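Local coordinates for protein beta-fructofuranosidase (Arthrobacter, PDB 3WPU) that belongs to the levansucrase/invertase family, a member of the beta-fructosidase clan, whose fold is a five-bladed beta-propeller, at residues 179-184 with 220-225; 391-396 with 452-457. One frame throughout, in Å; residues are numbered along the deposited sequence.

Followed from the N terminus, the chain makes interaction 1 first. Strand 174-184 leads into the neighbouring strand 197-210, and strand 213-226 then returns beyond it, so that the contact between 179-184 and 220-225 closes a loop of 35 residues within one large, twisted sheet. Interaction 2 opens only later. Its 391-396 segment ends one antiparallel sheet, and 55 residues on, 452-457 lies in the next, so this contact joins two sheets. The loops follow in series, neither nesting nor crossing. The centres of interactions 1 and 2 lie about 32 Å apart, on opposite sides of the chain's centre. The nearest atoms of interactions 1 and 2 are about 21 Å apart, so a single chain shows packing both within a sheet and between sheets.

Interaction 1 (179-184 with 220-225)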
loop_
_atom_site.group_PDB
_atom_site.type_symbol
_atom_site.label_atom_id
_atom_site.label_comp_id
_atom_site.label_asym_id
_atom_site.label_seq_id
_atom_site.Cartn_x
_atom_site.Cartn_y
_atom_site.Cartn_z
ATOM N N PHE A 179 -5.167 -1.380 -11.221
ATOM C CA PHE A 179 -6.039 -0.749 -10.243
ATOM C C PHE A 179 -7.254 -1.601 -9.925
ATOM O O PHE A 179 -7.435 -2.676 -10.461
ATOM C CB PHE A 179 -6.420 0.662 -10.710
ATOM C CG PHE A 179 -7.360 0.692 -11.897
ATOM C CD1 PHE A 179 -8.702 1.031 -11.738
ATOM C CD2 PHE A 179 -6.898 0.367 -13.177
ATOM C CE1 PHE A 179 -9.569 1.060 -12.833
ATOM C CE2 PHE A 179 -7.761 0.390 -14.265
ATOM C CZ PHE A 179 -9.088 0.734 -14.083
ATOM N N THR A 180 -8.058 -1.124 -8.991
ATOM C CA THR A 180 -9.267 -1.801 -8.602
ATOM C C THR A 180 -10.435 -1.035 -9.184
ATOM O O THR A 180 -10.675 0.128 -8.829
ATOM C CB THR A 180 -9.408 -1.933 -7.080
ATOM O OG1 THR A 180 -8.173 -2.377 -6.484
ATOM C CG2 THR A 180 -10.552 -2.893 -6.710
ATOM N N ASP A 181 -11.175 -1.690 -10.064
ATOM C CA ASP A 181 -12.246 -1.060 -10.815
ATOM C C ASP A 181 -13.538 -1.554 -10.183
ATOM O O ASP A 181 -13.776 -2.751 -10.162
ATOM C CB ASP A 181 -12.132 -1.454 -12.294
ATOM C CG ASP A 181 -12.936 -0.526 -13.229
ATOM O OD1 ASP A 181 -13.470 0.525 -12.775
ATOM O OD2 ASP A 181 -13.044 -0.827 -14.438
ATOM N N VAL A 182 -14.342 -0.649 -9.612
ATOM C CA VAL A 182 -15.437 -1.068 -8.746
ATOM C C VAL A 182 -16.788 -0.506 -9.183
ATOM O O VAL A 182 -16.930 0.695 -9.495
ATOM C CB VAL A 182 -15.194 -0.665 -7.272
ATOM C CG1 VAL A 182 -16.157 -1.382 -6.337
ATOM C CG2 VAL A 182 -13.767 -0.978 -6.855
ATOM N N ALA A 183 -17.793 -1.369 -9.197
ATOM C CA ALA A 183 -19.175 -0.959 -9.487
ATOM C C ALA A 183 -20.065 -1.266 -8.287
ATOM O O ALA A 183 -19.979 -2.333 -7.687
ATOM C CB ALA A 183 -19.712 -1.651 -10.728
ATOM N N PHE A 184 -20.909 -0.299 -7.925
ATOM C CA PHE A 184 -21.843 -0.439 -6.834
ATOM C C PHE A 184 -23.252 -0.368 -7.390
ATOM O O PHE A 184 -23.498 0.355 -8.367
ATOM C CB PHE A 184 -21.710 0.689 -5.812
ATOM C CG PHE A 184 -20.341 0.800 -5.176
ATOM C CD1 PHE A 184 -20.120 0.350 -3.881
ATOM C CD2 PHE A 184 -19.274 1.374 -5.874
ATOM C CE1 PHE A 184 -18.867 0.473 -3.298
ATOM C CE2 PHE A 184 -18.025 1.526 -5.277
ATOM C CZ PHE A 184 -17.824 1.047 -4.001
ATOM N N ASN A 220 -7.336 4.639 -22.442
ATOM C CA ASN A 220 -8.592 4.616 -23.194
ATOM C C ASN A 220 -9.312 3.277 -23.099
ATOM O O ASN A 220 -10.503 3.186 -23.368
ATOM C CB ASN A 220 -8.364 4.985 -24.681
ATOM C CG ASN A 220 -7.179 4.268 -25.308
ATOM O OD1 ASN A 220 -7.311 3.196 -25.902
ATOM N ND2 ASN A 220 -6.003 4.862 -25.175
ATOM N N LYS A 221 -8.558 2.236 -22.735
ATOM C CA LYS A 221 -9.015 0.866 -22.730
ATOM C C LYS A 221 -8.699 0.268 -21.364
ATOM O O LYS A 221 -7.593 0.443 -20.879
ATOM C CB LYS A 221 -8.222 0.097 -23.798
ATOM C CG LYS A 221 -8.520 -1.382 -23.884
ATOM C CD LYS A 221 -9.888 -1.598 -24.463
ATOM C CE LYS A 221 -10.134 -3.074 -24.813
ATOM N NZ LYS A 221 -11.596 -3.232 -25.090
ATOM N N VAL A 222 -9.667 -0.412 -20.770
ATOM C CA VAL A 222 -9.477 -1.121 -19.491
ATOM C C VAL A 222 -9.651 -2.623 -19.704
ATOM O O VAL A 222 -10.652 -3.054 -20.290
ATOM C CB VAL A 222 -10.451 -0.611 -18.422
ATOM C CG1 VAL A 222 -10.256 -1.373 -17.123
ATOM C CG2 VAL A 222 -10.264 0.884 -18.226
ATOM N N THR A 223 -8.681 -3.405 -19.226
ATOM C CA THR A 223 -8.720 -4.853 -19.304
ATOM C C THR A 223 -9.064 -5.446 -17.948
ATOM O O THR A 223 -8.427 -5.121 -16.947
ATOM C CB THR A 223 -7.372 -5.400 -19.761
ATOM O OG1 THR A 223 -6.998 -4.785 -21.001
ATOM C CG2 THR A 223 -7.433 -6.925 -19.938
ATOM N N ASP A 224 -10.049 -6.331 -17.927
ATOM C CA ASP A 224 -10.521 -6.981 -16.704
ATOM C C ASP A 224 -9.592 -8.157 -16.433
ATOM O O ASP A 224 -9.498 -9.071 -17.261
ATOM C CB ASP A 224 -11.971 -7.430 -16.955
ATOM C CG ASP A 224 -12.655 -8.018 -15.744
ATOM O OD1 ASP A 224 -12.020 -8.204 -14.685
ATOM O OD2 ASP A 224 -13.851 -8.341 -15.903
ATOM N N LEU A 225 -8.877 -8.140 -15.311
ATOM C CA LEU A 225 -7.877 -9.197 -15.044
ATOM C C LEU A 225 -8.369 -10.300 -14.126
ATOM O O LEU A 225 -8.190 -11.497 -14.435
ATOM C CB LEU A 225 -6.611 -8.584 -14.450
ATOM C CG LEU A 225 -5.974 -7.413 -15.217
ATOM C CD1 LEU A 225 -4.787 -6.907 -14.432
ATOM C CD2 LEU A 225 -5.540 -7.808 -16.632
#
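The segments carrying F179 and D181 on one side and V222 on the other run at nearly a right angle to each other and exchange no hydrogen bond, their closest alpha carbons, D181 CA and D224 CA, being 8.5 Å apart. Contact is left to three buried side chains. V222 supplies a single methyl group: with CG1 anti to its backbone N (chi1 179°), the branch reaches two partners at once. One is the ring of F179, whose far end comes nearest, CZ lying 3.9 Å from V222 CG1 and the adjacent CE2 4.2 Å from the same methyl. The methyl meets the ring obliquely, and the two side chains cross at about a right angle. F179 has its CG between the backbone N and the carbonyl carbon (chi1 70°), which brings the end of the ring nearer to V222 although the side chain does not set out toward it.

This is second-neighbour packing in an antiparallel meander. Strand 197-210 runs between the two segments, its A201 touched by all three side chains and its backbone bonded to F179 and D181. The steep angle between second neighbours reflects a strong twist of the large sheet, consistent with the propeller-type fold of the family.

The second partner of V222 CG1 is D181, which comes from the opposite direction and places OD2 3.9 Å from the methyl, a van der Waals approach. The other carboxylate oxygen, OD1, is hydrogen-bonded by Q160 NE2, which also bonds V182 O and so ties the acid to its own strand. Around these three, the ring of F179 meets that of F143, and V222 N is bonded to Q150 OE1.

Interaction 2 (391-396 with 452-457); sequences LALGNP and PTVKMD
While V454 and M456 turn inward to meet A392 and L393, K455 between them points away, and its NZ is gripped by two carboxylates. D457 OD1, using its syn lone pair, lies 2.7 Å from K455 NZ in a salt bridge within the strand, and D470 OD2 provides a second. The inner face is apolar. Packed against it, A392 and L393 form a classic beta bulge, both facing V370 of the adjacent strand, and the chain turns a corner at these two residues. The bulge belongs to the sheet that includes strand 369-375, whereas 454-457 belongs to the following antiparallel sheet with strands 430-434 and 467-469. Interaction 2 is therefore packing between two sheets, consistent with neighbouring blades of the beta-propeller expected for this family.

M456 is the long arm of the contact. Its first two torsions are both extended (chi1 180°), so the chain runs straight out from its strand and delivers SD to the corner. There SD lies 3.8 Å from A392 CB and 3.9 Å from A392 O, with the terminal methyl bent aside at chi3. T467 of the next strand touches both A392 and M456.

Beside this, L393 meets V454. L393 extends its side chain away from its own amide (chi1 -169°), which carries CD2 toward V454, whose side chain it crosses obliquely. V431 touches both of them and V469 adds to the packing on L393. A single methyl-methyl approach carries the pair, L393 CD2 to V454 CG2 at 4.0 Å, and the sulfur of M456 packs closer to the L393 backbone, M456 SD lying 4.3 Å from L393 CB.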
loop_
_atom_site.group_PDB
_atom_site.type_symbol
_atom_site.label_atom_id
_atom_site.label_comp_id
_atom_site.label_asym_id
_atom_site.label_seq_id
_atom_site.Cartn_x
_atom_site.Cartn_y
_atom_site.Cartn_z
ATOM N N LEU A 391 3.531 -6.293 14.090
ATOM C CA LEU A 391 3.554 -4.844 14.000
ATOM C C LEU A 391 4.912 -4.322 13.556
ATOM O O LEU A 391 5.913 -4.621 14.196
ATOM C CB LEU A 391 3.216 -4.215 15.334
ATOM C CG LEU A 391 3.108 -2.689 15.407
ATOM C CD1 LEU A 391 2.088 -2.173 14.418
ATOM C CD2 LEU A 391 2.783 -2.304 16.827
ATOM N N ALA A 392 4.908 -3.495 12.512
ATOM C CA ALA A 392 6.095 -2.782 12.047
ATOM C C ALA A 392 5.994 -1.262 12.278
ATOM O O ALA A 392 6.963 -0.632 12.711
ATOM C CB ALA A 392 6.355 -3.071 10.598
ATOM N N LEU A 393 4.847 -0.666 11.997
ATOM C CA LEU A 393 4.745 0.787 12.118
ATOM C C LEU A 393 3.321 1.206 12.475
ATOM O O LEU A 393 2.486 1.429 11.589
ATOM C CB LEU A 393 5.199 1.480 10.824
ATOM C CG LEU A 393 5.392 3.002 10.882
ATOM C CD1 LEU A 393 6.659 3.315 11.632
ATOM C CD2 LEU A 393 5.464 3.609 9.487
ATOM N N GLY A 394 3.062 1.313 13.768
ATOM C CA GLY A 394 1.760 1.673 14.292
ATOM C C GLY A 394 1.616 3.154 14.563
ATOM O O GLY A 394 2.574 3.837 14.955
ATOM N N ASN A 395 0.430 3.672 14.311
ATOM C CA ASN A 395 0.164 5.029 14.769
ATOM C C ASN A 395 0.303 5.069 16.290
ATOM O O ASN A 395 0.111 4.056 16.979
ATOM C CB ASN A 395 -1.201 5.480 14.333
ATOM C CG ASN A 395 -1.298 5.697 12.834
ATOM O OD1 ASN A 395 -0.290 5.821 12.127
ATOM N ND2 ASN A 395 -2.517 5.750 12.336
ATOM N N PRO A 396 0.621 6.266 16.837
ATOM C CA PRO A 396 0.693 6.330 18.289
ATOM C C PRO A 396 -0.696 6.028 18.834
ATOM O O PRO A 396 -1.679 6.585 18.333
ATOM C CB PRO A 396 1.100 7.779 18.576
ATOM C CG PRO A 396 1.160 8.491 17.283
ATOM C CD PRO A 396 1.102 7.490 16.173
ATOM N N PRO A 452 4.330 13.398 6.522
ATOM C CA PRO A 452 5.757 13.384 6.263
ATOM C C PRO A 452 6.195 11.939 6.043
ATOM O O PRO A 452 5.695 11.021 6.692
ATOM C CB PRO A 452 6.374 13.934 7.555
ATOM C CG PRO A 452 5.246 14.658 8.259
ATOM C CD PRO A 452 4.031 13.838 7.899
ATOM N N THR A 453 7.116 11.741 5.131
ATOM C CA THR A 453 7.673 10.430 4.914
ATOM C C THR A 453 8.586 10.099 6.090
ATOM O O THR A 453 9.303 10.976 6.588
ATOM C CB THR A 453 8.411 10.473 3.603
ATOM O OG1 THR A 453 7.440 10.668 2.572
ATOM C CG2 THR A 453 9.206 9.174 3.331
ATOM N N VAL A 454 8.560 8.843 6.515
ATOM C CA VAL A 454 9.330 8.425 7.674
ATOM C C VAL A 454 10.234 7.297 7.244
ATOM O O VAL A 454 10.188 6.895 6.106
ATOM C CB VAL A 454 8.448 8.034 8.888
ATOM C CG1 VAL A 454 7.663 9.241 9.373
ATOM C CG2 VAL A 454 7.520 6.863 8.578
ATOM N N LYS A 455 11.095 6.854 8.153
ATOM C CA LYS A 455 12.106 5.859 7.797
ATOM C C LYS A 455 12.071 4.701 8.790
ATOM O O LYS A 455 12.270 4.882 9.992
ATOM C CB LYS A 455 13.507 6.504 7.758
ATOM C CG LYS A 455 14.614 5.548 7.339
ATOM C CD LYS A 455 15.908 6.312 7.091
ATOM C CE LYS A 455 17.070 5.372 6.814
ATOM N NZ LYS A 455 17.670 4.809 8.065
ATOM N N MET A 456 11.892 3.492 8.260
ATOM C CA MET A 456 11.814 2.302 9.058
ATOM C C MET A 456 12.991 1.433 8.658
ATOM O O MET A 456 13.115 1.062 7.494
ATOM C CB MET A 456 10.487 1.586 8.774
ATOM C CG MET A 456 10.293 0.306 9.557
ATOM S SD MET A 456 8.712 -0.479 9.190
ATOM C CE MET A 456 8.863 -0.781 7.425
ATOM N N ASP A 457 13.858 1.131 9.621
ATOM C CA ASP A 457 14.991 0.235 9.363
ATOM C C ASP A 457 14.542 -1.206 9.470
ATOM O O ASP A 457 13.972 -1.629 10.478
ATOM C CB ASP A 457 16.130 0.555 10.298
ATOM C CG ASP A 457 16.716 1.940 10.027
ATOM O OD1 ASP A 457 16.580 2.432 8.877
ATOM O OD2 ASP A 457 17.302 2.523 10.950
#